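Local coordinates for protein phosphodiesterase (PDB 6CPU) that is a phosphodiesterase of the HD-domain superfamily, a largely helical metalloprotein modelled with zinc and magnesium ions, at residues G216-P221 with N465-L470; V472-A477 with H513-I518; P523-G528 with L563-R568. All coordinates share one frame; numbering follows the deposited sequence.

Interaction 1: residues G216-P221 with N465-L470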
loop_
_atom_site.group_PDB
_atom_site.type_symbol
_atom_site.label_atom_id
_atom_site.label_comp_id
_atom_site.label_asym_id
_atom_site.label_seq_id
_atom_site.Cartn_x
_atom_site.Cartn_y
_atom_site.Cartn_z
ATOM N N GLY A 216 -15.268 -9.700 6.008
ATOM C CA GLY A 216 -15.582 -10.878 6.791
ATOM C C GLY A 216 -15.109 -12.223 6.274
ATOM O O GLY A 216 -14.993 -13.140 7.064
ATOM N N HIS A 217 -14.842 -12.354 4.974
ATOM C CA HIS A 217 -14.380 -13.628 4.394
ATOM C C HIS A 217 -12.864 -13.808 4.455
ATOM O O HIS A 217 -12.114 -12.882 4.130
ATOM C CB HIS A 217 -14.771 -13.716 2.928
ATOM C CG HIS A 217 -16.218 -14.021 2.697
ATOM N ND1 HIS A 217 -17.201 -13.057 2.775
ATOM C CD2 HIS A 217 -16.846 -15.178 2.375
ATOM C CE1 HIS A 217 -18.372 -13.607 2.504
ATOM N NE2 HIS A 217 -18.183 -14.892 2.260
ATOM N N TRP A 218 -12.406 -15.006 4.823
ATOM C CA TRP A 218 -10.987 -15.352 4.652
ATOM C C TRP A 218 -10.645 -15.424 3.169
ATOM O O TRP A 218 -9.514 -15.137 2.772
ATOM C CB TRP A 218 -10.608 -16.669 5.348
ATOM C CG TRP A 218 -9.175 -17.020 5.113
ATOM C CD1 TRP A 218 -8.692 -18.031 4.341
ATOM C CD2 TRP A 218 -8.033 -16.296 5.588
ATOM N NE1 TRP A 218 -7.315 -18.009 4.334
ATOM C CE2 TRP A 218 -6.888 -16.955 5.097
ATOM C CE3 TRP A 218 -7.870 -15.178 6.414
ATOM C CZ2 TRP A 218 -5.596 -16.519 5.389
ATOM C CZ3 TRP A 218 -6.583 -14.748 6.704
ATOM C CH2 TRP A 218 -5.467 -15.421 6.199
ATOM N N SER A 219 -11.614 -15.805 2.342
ATOM C CA SER A 219 -11.453 -15.739 0.895
ATOM C C SER A 219 -11.707 -14.293 0.434
ATOM O O SER A 219 -12.654 -14.009 -0.289
ATOM C CB SER A 219 -12.407 -16.715 0.203
ATOM O OG SER A 219 -12.037 -16.918 -1.153
ATOM N N PHE A 220 -10.825 -13.390 0.852
ATOM C CA PHE A 220 -10.999 -11.964 0.615
ATOM C C PHE A 220 -10.892 -11.687 -0.876
ATOM O O PHE A 220 -9.823 -11.907 -1.463
ATOM C CB PHE A 220 -9.923 -11.201 1.388
ATOM C CG PHE A 220 -10.048 -9.697 1.314
ATOM C CD1 PHE A 220 -11.213 -9.063 1.696
ATOM C CD2 PHE A 220 -8.971 -8.915 0.897
ATOM C CE1 PHE A 220 -11.321 -7.675 1.638
ATOM C CE2 PHE A 220 -9.070 -7.533 0.840
ATOM C CZ PHE A 220 -10.244 -6.908 1.216
ATOM N N PRO A 221 -11.993 -11.219 -1.508
ATOM C CA PRO A 221 -12.042 -11.137 -2.958
ATOM C C PRO A 221 -11.364 -9.866 -3.478
ATOM O O PRO A 221 -11.967 -9.100 -4.234
ATOM C CB PRO A 221 -13.543 -11.110 -3.245
ATOM C CG PRO A 221 -14.094 -10.346 -2.090
ATOM C CD PRO A 221 -13.263 -10.762 -0.903
ATOM N N ASN A 465 -0.852 -15.276 0.423
ATOM C CA ASN A 465 -1.501 -15.645 -0.825
ATOM C C ASN A 465 -1.699 -17.160 -0.952
ATOM O O ASN A 465 -2.751 -17.601 -1.409
ATOM C CB ASN A 465 -0.704 -15.166 -2.029
ATOM C CG ASN A 465 -0.765 -13.664 -2.221
ATOM O OD1 ASN A 465 -1.458 -12.934 -1.497
ATOM N ND2 ASN A 465 -0.050 -13.194 -3.220
ATOM N N VAL A 466 -0.684 -17.936 -0.564
ATOM C CA VAL A 466 -0.780 -19.408 -0.613
ATOM C C VAL A 466 -1.724 -20.010 0.437
ATOM O O VAL A 466 -2.076 -21.189 0.320
ATOM C CB VAL A 466 0.601 -20.109 -0.525
ATOM C CG1 VAL A 466 1.460 -19.727 -1.723
ATOM C CG2 VAL A 466 1.307 -19.808 0.787
ATOM N N THR A 467 -2.093 -19.225 1.456
ATOM C CA THR A 467 -3.037 -19.635 2.506
ATOM C C THR A 467 -4.501 -19.227 2.246
ATOM O O THR A 467 -5.388 -19.595 3.015
ATOM C CB THR A 467 -2.639 -19.094 3.897
ATOM O OG1 THR A 467 -2.888 -17.683 3.977
ATOM C CG2 THR A 467 -1.171 -19.371 4.207
ATOM N N ARG A 468 -4.752 -18.459 1.189
ATOM C CA ARG A 468 -6.126 -18.164 0.779
ATOM C C ARG A 468 -6.675 -19.363 0.021
ATOM O O ARG A 468 -5.901 -20.120 -0.574
ATOM C CB ARG A 468 -6.193 -16.965 -0.170
ATOM C CG ARG A 468 -5.590 -15.670 0.366
ATOM C CD ARG A 468 -6.371 -15.090 1.520
ATOM N NE ARG A 468 -5.927 -13.722 1.817
ATOM C CZ ARG A 468 -6.460 -12.946 2.761
ATOM N NH1 ARG A 468 -7.465 -13.387 3.519
ATOM N NH2 ARG A 468 -5.990 -11.713 2.961
ATOM N N PRO A 469 -8.011 -19.510 -0.015
ATOM C CA PRO A 469 -8.602 -20.549 -0.860
ATOM C C PRO A 469 -8.128 -20.505 -2.312
ATOM O O PRO A 469 -7.806 -19.440 -2.851
ATOM C CB PRO A 469 -10.102 -20.276 -0.746
ATOM C CG PRO A 469 -10.245 -19.744 0.638
ATOM C CD PRO A 469 -9.026 -18.867 0.834
ATOM N N LEU A 470 -8.107 -21.680 -2.927
ATOM C CA LEU A 470 -7.431 -21.921 -4.197
ATOM C C LEU A 470 -7.675 -20.900 -5.307
ATOM O O LEU A 470 -6.719 -20.459 -5.944
ATOM C CB LEU A 470 -7.795 -23.324 -4.708
ATOM C CG LEU A 470 -7.081 -23.853 -5.952
ATOM C CD1 LEU A 470 -5.567 -23.808 -5.804
ATOM C CD2 LEU A 470 -7.544 -25.279 -6.231
#

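Interaction 2: residues V472-A477 with H513-I518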
loop_
_atom_site.group_PDB
_atom_site.type_symbol
_atom_site.label_atom_id
_atom_site.label_comp_id
_atom_site.label_asym_id
_atom_site.label_seq_id
_atom_site.Cartn_x
_atom_site.Cartn_y
_atom_site.Cartn_z
ATOM N N VAL A 472 -8.729 -17.720 -5.261
ATOM C CA VAL A 472 -8.164 -16.406 -4.930
ATOM C C VAL A 472 -6.640 -16.490 -4.938
ATOM O O VAL A 472 -5.965 -15.566 -5.395
ATOM C CB VAL A 472 -8.652 -15.915 -3.550
ATOM C CG1 VAL A 472 -7.924 -14.639 -3.130
ATOM C CG2 VAL A 472 -10.159 -15.687 -3.570
ATOM N N SER A 473 -6.108 -17.600 -4.424
ATOM C CA SER A 473 -4.665 -17.814 -4.367
ATOM C C SER A 473 -4.078 -17.795 -5.759
ATOM O O SER A 473 -3.008 -17.230 -5.974
ATOM C CB SER A 473 -4.345 -19.132 -3.651
ATOM O OG SER A 473 -2.952 -19.288 -3.418
ATOM N N ALA A 474 -4.789 -18.390 -6.714
ATOM C CA ALA A 474 -4.345 -18.418 -8.103
ATOM C C ALA A 474 -4.376 -17.041 -8.759
ATOM O O ALA A 474 -3.510 -16.728 -9.568
ATOM C CB ALA A 474 -5.197 -19.384 -8.917
ATOM N N GLN A 475 -5.387 -16.239 -8.439
ATOM C CA GLN A 475 -5.486 -14.875 -8.989
ATOM C C GLN A 475 -4.262 -14.055 -8.578
ATOM O O GLN A 475 -3.690 -13.348 -9.393
ATOM C CB GLN A 475 -6.757 -14.181 -8.494
ATOM C CG GLN A 475 -8.042 -14.715 -9.109
ATOM C CD GLN A 475 -9.274 -14.015 -8.578
ATOM O OE1 GLN A 475 -9.373 -13.725 -7.384
ATOM N NE2 GLN A 475 -10.227 -13.761 -9.454
ATOM N N TRP A 476 -3.876 -14.169 -7.314
ATOM C CA TRP A 476 -2.672 -13.505 -6.797
ATOM C C TRP A 476 -1.407 -13.997 -7.500
ATOM O O TRP A 476 -0.538 -13.210 -7.842
ATOM C CB TRP A 476 -2.536 -13.727 -5.291
ATOM C CG TRP A 476 -3.422 -12.850 -4.468
ATOM C CD1 TRP A 476 -4.476 -13.233 -3.681
ATOM C CD2 TRP A 476 -3.327 -11.432 -4.343
ATOM N NE1 TRP A 476 -5.041 -12.135 -3.075
ATOM C CE2 TRP A 476 -4.356 -11.017 -3.466
ATOM C CE3 TRP A 476 -2.475 -10.470 -4.892
ATOM C CZ2 TRP A 476 -4.552 -9.678 -3.128
ATOM C CZ3 TRP A 476 -2.673 -9.134 -4.547
ATOM C CH2 TRP A 476 -3.708 -8.756 -3.685
ATOM N N ALA A 477 -1.309 -15.310 -7.719
ATOM C CA ALA A 477 -0.157 -15.886 -8.408
ATOM C C ALA A 477 0.021 -15.292 -9.792
ATOM O O ALA A 477 1.142 -15.061 -10.248
ATOM C CB ALA A 477 -0.293 -17.404 -8.503
ATOM N N HIS A 513 -11.951 -14.509 -13.407
ATOM C CA HIS A 513 -12.672 -14.895 -12.197
ATOM C C HIS A 513 -12.466 -16.375 -11.857
ATOM O O HIS A 513 -12.338 -16.732 -10.689
ATOM C CB HIS A 513 -14.167 -14.603 -12.341
ATOM C CG HIS A 513 -14.938 -14.771 -11.069
ATOM N ND1 HIS A 513 -15.212 -13.722 -10.217
ATOM C CD2 HIS A 513 -15.490 -15.870 -10.499
ATOM C CE1 HIS A 513 -15.899 -14.166 -9.180
ATOM N NE2 HIS A 513 -16.079 -15.467 -9.326
ATOM N N GLU A 514 -12.436 -17.226 -12.880
ATOM C CA GLU A 514 -12.425 -18.670 -12.679
ATOM C C GLU A 514 -11.024 -19.259 -12.801
ATOM O O GLU A 514 -10.277 -18.930 -13.728
ATOM C CB GLU A 514 -13.350 -19.359 -13.691
ATOM C CG GLU A 514 -14.786 -18.845 -13.712
ATOM C CD GLU A 514 -15.525 -19.016 -12.389
ATOM O OE1 GLU A 514 -15.097 -19.821 -11.529
ATOM O OE2 GLU A 514 -16.556 -18.333 -12.214
ATOM N N LEU A 515 -10.692 -20.143 -11.864
ATOM C CA LEU A 515 -9.434 -20.885 -11.877
ATOM C C LEU A 515 -9.110 -21.464 -13.253
ATOM O O LEU A 515 -7.977 -21.362 -13.728
ATOM C CB LEU A 515 -9.490 -22.009 -10.835
ATOM C CG LEU A 515 -8.234 -22.859 -10.613
ATOM C CD1 LEU A 515 -6.996 -21.998 -10.395
ATOM C CD2 LEU A 515 -8.455 -23.790 -9.432
ATOM N N ARG A 516 -10.116 -22.056 -13.892
ATOM C CA ARG A 516 -9.959 -22.677 -15.206
ATOM C C ARG A 516 -9.301 -21.731 -16.214
ATOM O O ARG A 516 -8.304 -22.094 -16.847
ATOM C CB ARG A 516 -11.324 -23.142 -15.736
ATOM C CG ARG A 516 -11.261 -24.055 -16.948
ATOM C CD ARG A 516 -12.656 -24.475 -17.388
ATOM N NE ARG A 516 -12.619 -25.406 -18.517
ATOM C CZ ARG A 516 -13.690 -25.838 -19.185
ATOM N NH1 ARG A 516 -14.913 -25.430 -18.853
ATOM N NH2 ARG A 516 -13.535 -26.685 -20.198
ATOM N N GLU A 517 -9.845 -20.524 -16.358
ATOM C CA GLU A 517 -9.323 -19.579 -17.357
ATOM C C GLU A 517 -7.933 -19.062 -16.986
ATOM O O GLU A 517 -7.137 -18.735 -17.869
ATOM C CB GLU A 517 -10.276 -18.400 -17.579
ATOM C CG GLU A 517 -10.095 -17.739 -18.944
ATOM C CD GLU A 517 -10.632 -16.318 -19.012
ATOM O OE1 GLU A 517 -11.626 -16.013 -18.316
ATOM O OE2 GLU A 517 -10.057 -15.507 -19.776
ATOM N N ILE A 518 -7.648 -18.994 -15.685
ATOM C CA ILE A 518 -6.327 -18.592 -15.200
ATOM C C ILE A 518 -5.266 -19.593 -15.662
ATOM O O ILE A 518 -4.211 -19.204 -16.172
ATOM C CB ILE A 518 -6.286 -18.482 -13.653
ATOM C CG1 ILE A 518 -7.185 -17.337 -13.167
ATOM C CG2 ILE A 518 -4.855 -18.266 -13.167
ATOM C CD1 ILE A 518 -7.382 -17.307 -11.665
#

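Interaction 3: residues P523-G528 with L563-R568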
loop_
_atom_site.group_PDB
_atom_site.type_symbol
_atom_site.label_atom_id
_atom_site.label_comp_id
_atom_site.label_asym_id
_atom_site.label_seq_id
_atom_site.Cartn_x
_atom_site.Cartn_y
_atom_site.Cartn_z
ATOM N N PRO A 523 -0.447 -21.656 -18.029
ATOM C CA PRO A 523 -0.143 -22.895 -17.329
ATOM C C PRO A 523 1.282 -22.804 -16.808
ATOM O O PRO A 523 2.052 -21.974 -17.289
ATOM C CB PRO A 523 -0.272 -23.962 -18.420
ATOM C CG PRO A 523 0.012 -23.241 -19.691
ATOM C CD PRO A 523 -0.493 -21.841 -19.492
ATOM N N ASP A 524 1.615 -23.637 -15.830
ATOM C CA ASP A 524 2.911 -23.601 -15.126
ATOM C C ASP A 524 2.906 -22.699 -13.886
ATOM O O ASP A 524 3.918 -22.616 -13.182
ATOM C CB ASP A 524 4.118 -23.330 -16.066
ATOM C CG ASP A 524 4.421 -21.840 -16.282
ATOM O OD1 ASP A 524 4.905 -21.507 -17.385
ATOM O OD2 ASP A 524 4.200 -21.006 -15.378
ATOM N N ILE A 525 1.775 -22.044 -13.610
ATOM C CA ILE A 525 1.572 -21.356 -12.329
ATOM C C ILE A 525 1.919 -22.289 -11.173
ATOM O O ILE A 525 2.511 -21.862 -10.180
ATOM C CB ILE A 525 0.113 -20.852 -12.161
ATOM C CG1 ILE A 525 -0.059 -19.485 -12.832
ATOM C CG2 ILE A 525 -0.270 -20.741 -10.685
ATOM C CD1 ILE A 525 -1.420 -18.847 -12.626
ATOM N N HIS A 526 1.538 -23.559 -11.316
ATOM C CA HIS A 526 1.752 -24.572 -10.291
ATOM C C HIS A 526 3.177 -24.639 -9.733
ATOM O O HIS A 526 3.360 -24.863 -8.534
ATOM C CB HIS A 526 1.327 -25.959 -10.815
ATOM C CG HIS A 526 2.131 -26.451 -11.980
ATOM N ND1 HIS A 526 1.762 -26.224 -13.290
ATOM C CD2 HIS A 526 3.275 -27.174 -12.031
ATOM C CE1 HIS A 526 2.650 -26.779 -14.098
ATOM N NE2 HIS A 526 3.579 -27.359 -13.359
ATOM N N LYS A 527 4.186 -24.452 -10.581
ATOM C CA LYS A 527 5.568 -24.663 -10.130
ATOM C C LYS A 527 6.116 -23.507 -9.292
ATOM O O LYS A 527 6.949 -23.726 -8.408
ATOM C CB LYS A 527 6.506 -25.045 -11.286
ATOM C CG LYS A 527 6.696 -24.022 -12.389
ATOM C CD LYS A 527 7.295 -24.692 -13.615
ATOM C CE LYS A 527 7.514 -23.707 -14.750
ATOM N NZ LYS A 527 7.531 -24.388 -16.077
ATOM N N GLY A 528 5.639 -22.290 -9.543
ATOM C CA GLY A 528 5.939 -21.168 -8.652
ATOM C C GLY A 528 5.394 -21.405 -7.252
ATOM O O GLY A 528 6.059 -21.113 -6.257
ATOM N N LEU A 563 -1.596 -29.928 -2.675
ATOM C CA LEU A 563 -2.065 -31.162 -3.308
ATOM C C LEU A 563 -2.595 -30.902 -4.713
ATOM O O LEU A 563 -2.288 -31.649 -5.640
ATOM C CB LEU A 563 -3.146 -31.835 -2.456
ATOM C CG LEU A 563 -2.687 -32.402 -1.107
ATOM C CD1 LEU A 563 -3.875 -32.969 -0.343
ATOM C CD2 LEU A 563 -1.600 -33.456 -1.297
ATOM N N PHE A 564 -3.372 -29.832 -4.870
ATOM C CA PHE A 564 -3.922 -29.468 -6.172
ATOM C C PHE A 564 -2.820 -29.104 -7.157
ATOM O O PHE A 564 -2.867 -29.494 -8.323
ATOM C CB PHE A 564 -4.903 -28.293 -6.037
ATOM C CG PHE A 564 -5.473 -27.825 -7.349
ATOM C CD1 PHE A 564 -6.688 -28.311 -7.807
ATOM C CD2 PHE A 564 -4.788 -26.904 -8.131
ATOM C CE1 PHE A 564 -7.211 -27.887 -9.016
ATOM C CE2 PHE A 564 -5.303 -26.479 -9.339
ATOM C CZ PHE A 564 -6.518 -26.969 -9.782
ATOM N N TRP A 565 -1.843 -28.324 -6.696
ATOM C CA TRP A 565 -0.746 -27.899 -7.561
ATOM C C TRP A 565 0.135 -29.086 -7.930
ATOM O O TRP A 565 0.580 -29.194 -9.073
ATOM C CB TRP A 565 0.090 -26.791 -6.903
ATOM C CG TRP A 565 -0.643 -25.470 -6.747
ATOM C CD1 TRP A 565 -0.800 -24.751 -5.596
ATOM C CD2 TRP A 565 -1.309 -24.725 -7.777
ATOM N NE1 TRP A 565 -1.521 -23.607 -5.844
ATOM C CE2 TRP A 565 -1.846 -23.568 -7.175
ATOM C CE3 TRP A 565 -1.502 -24.923 -9.149
ATOM C CZ2 TRP A 565 -2.566 -22.615 -7.899
ATOM C CZ3 TRP A 565 -2.214 -23.977 -9.867
ATOM C CH2 TRP A 565 -2.736 -22.833 -9.240
ATOM N N LEU A 566 0.386 -29.963 -6.958
ATOM C CA LEU A 566 1.065 -31.245 -7.214
ATOM C C LEU A 566 0.316 -32.083 -8.257
ATOM O O LEU A 566 0.931 -32.636 -9.171
ATOM C CB LEU A 566 1.211 -32.049 -5.921
ATOM C CG LEU A 566 2.279 -31.566 -4.941
ATOM C CD1 LEU A 566 2.074 -32.195 -3.569
ATOM C CD2 LEU A 566 3.676 -31.853 -5.472
ATOM N N GLU A 567 -1.008 -32.155 -8.117
ATOM C CA GLU A 567 -1.861 -32.924 -9.032
ATOM C C GLU A 567 -1.734 -32.514 -10.498
ATOM O O GLU A 567 -1.835 -33.363 -11.380
ATOM C CB GLU A 567 -3.337 -32.848 -8.608
ATOM C CG GLU A 567 -3.739 -33.855 -7.538
ATOM C CD GLU A 567 -4.084 -35.226 -8.102
ATOM O OE1 GLU A 567 -3.488 -35.626 -9.128
ATOM O OE2 GLU A 567 -4.955 -35.909 -7.516
ATOM N N ARG A 568 -1.524 -31.229 -10.769
ATOM C CA ARG A 568 -1.359 -30.789 -12.160
ATOM C C ARG A 568 0.106 -30.595 -12.574
ATOM O O ARG A 568 0.379 -30.340 -13.748
ATOM C CB ARG A 568 -2.211 -29.557 -12.490
ATOM C CG ARG A 568 -2.099 -28.375 -11.540
ATOM C CD ARG A 568 -2.116 -27.062 -12.309
ATOM N NE ARG A 568 -2.939 -27.125 -13.521
ATOM C CZ ARG A 568 -2.727 -26.410 -14.629
ATOM N NH1 ARG A 568 -1.713 -25.546 -14.715
ATOM N NH2 ARG A 568 -3.541 -26.561 -15.670
#

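Interaction 1: residues G216-P221 with N465-L470
Two hydrogen bonds tie W218 to the turn T467-R468. Indole NE1 donates to the carbonyl O of T467 at 2.8 Å along a nearly straight path (169° at the hydrogen); that oxygen lies in the ring plane, although the N-H meets its carbonyl from above the C=O plane. In return R468 NH1 donates to the backbone O of W218 at 2.8 Å, more bent (137°). The same guanidinium rides over the benzene half of the indole, with CZ 4.3 Å from the six-membered ring centroid and only 8° off its normal, a cation-pi contact in which the two planes are tilted against each other. A bend at chi2 in the R468 side chain helps bring its end over the ring. F220 CB covers the guanidinium's other face, 3.9 Å from NH1. T467 OG1, bonded to S464 O, sits 3.3 Å from W218 CZ2, and the P469 ring fills the flank, its CD against W218 CD1 at 3.6 Å and its CG against S219 CB. Beyond the pair, R468 NH2 forms a salt bridge to D281 and NH1 also bonds Q284 of helix 276-292, while Y553 meets the indole edge-to-face. The buried arginine charge is thus probably balanced by carboxylate, carbonyl and pi density together, which would be expected to limit rotation of the group; the same bonds pin the loop after helix 205-216 to the loop leading into helix 470-495.

Interaction 2: residues V472-A477 with H513-I518
Residues 472-477 form continuous helix, while 513-518 pass from loop into the first turn of helix 515-521, and the backbones come nearest at A474 and L515, whose CA atoms are 6.8 Å apart. E514 holds the N-cap position of the shorter helix. A474 directs its methyl toward the partner, where CB meets L515 CD1 at 3.5 Å and, less closely, I518 CD1 at 4.1 Å. The one methyl is thus touched by the end carbons of both the leucine and the isoleucine. The contact belongs to the all-helical phosphodiesterase catalytic domain, in which it seats short helix 515-521 against long helix 470-495. I518 CD1 extends farther, to within 3.7 Å of Q475 CG, the two side chains crossing at about a right angle. With its CG anti to the carbonyl carbon (chi1 -72°) and its chain extended beyond, Q475 carries its amide up to the loop. There NE2 passes 3.8 Å from H513 CA but donates its hydrogen bond to P512 O. The carbonyl O of H513 is bonded instead by R471 NH1, from the residue just ahead of V472.

Interaction 3: residues P523-G528 with L563-R568
The first turn of helix 525-547, preceded by the loop residues P523 and D524, lies against the later part of helix 552-569, with H526 CA and W565 CA only 5.0 Å apart. This is helix-to-helix packing within the all-helical phosphodiesterase catalytic domain, between two consecutive helices that return alongside one another near the C-terminus. The close backbone approach presses W565 directly onto the turn: its CE3 is 3.4 Å from H526 CB and nearly as near to H526 CA. Farther out on the same indole, CH2 meets the I525 branch methyl CG2 at 3.5 Å, the two side chains crossing obliquely. W565 thus bridges two successive residues, H526 with the inner part of its benzene ring and I525 with the outer rim. The H526 imidazole is turned by chi1 of 63° to a place between its own backbone N and carbonyl carbon, which sets R568 O over the centre of one ring face. R568 doubles back through bends at chi2 and chi3, laying CD 3.9 Å from H526 CB and its guanidinium beside the loop, at 72° to the imidazole plane. P523 CA and D524 N approach the guanidinium at its edge. No hydrogen bond crosses between the segments, and the contact buries H526 ND1 without a polar partner in the model, its distance to R568 NH1 being 3.8 Å.

Overall arrangement
Helix 470-495 and its lead-in touch all three contacts, and helices 515-521, 525-547 and 552-569 meet one another as well. Interactions 1 and 2 have centres about 12 Å apart and are joined by N465 O and S473 OG, 2.6 Å apart and probably hydrogen-bonded. Interactions 2 and 3, also about 12 Å between centres, share an apolar seam in which I518 CG2 meets I525 CD1 at 3.5 Å and L515 packs on F564. L470 reaches from interaction 1 to the same F564 and to W565, although those centres lie about 18 Å apart. The R468 side chain of interaction 1 is about 11 Å from the zinc ion, too far to bind it; H278, H349, D350 and D462 do so.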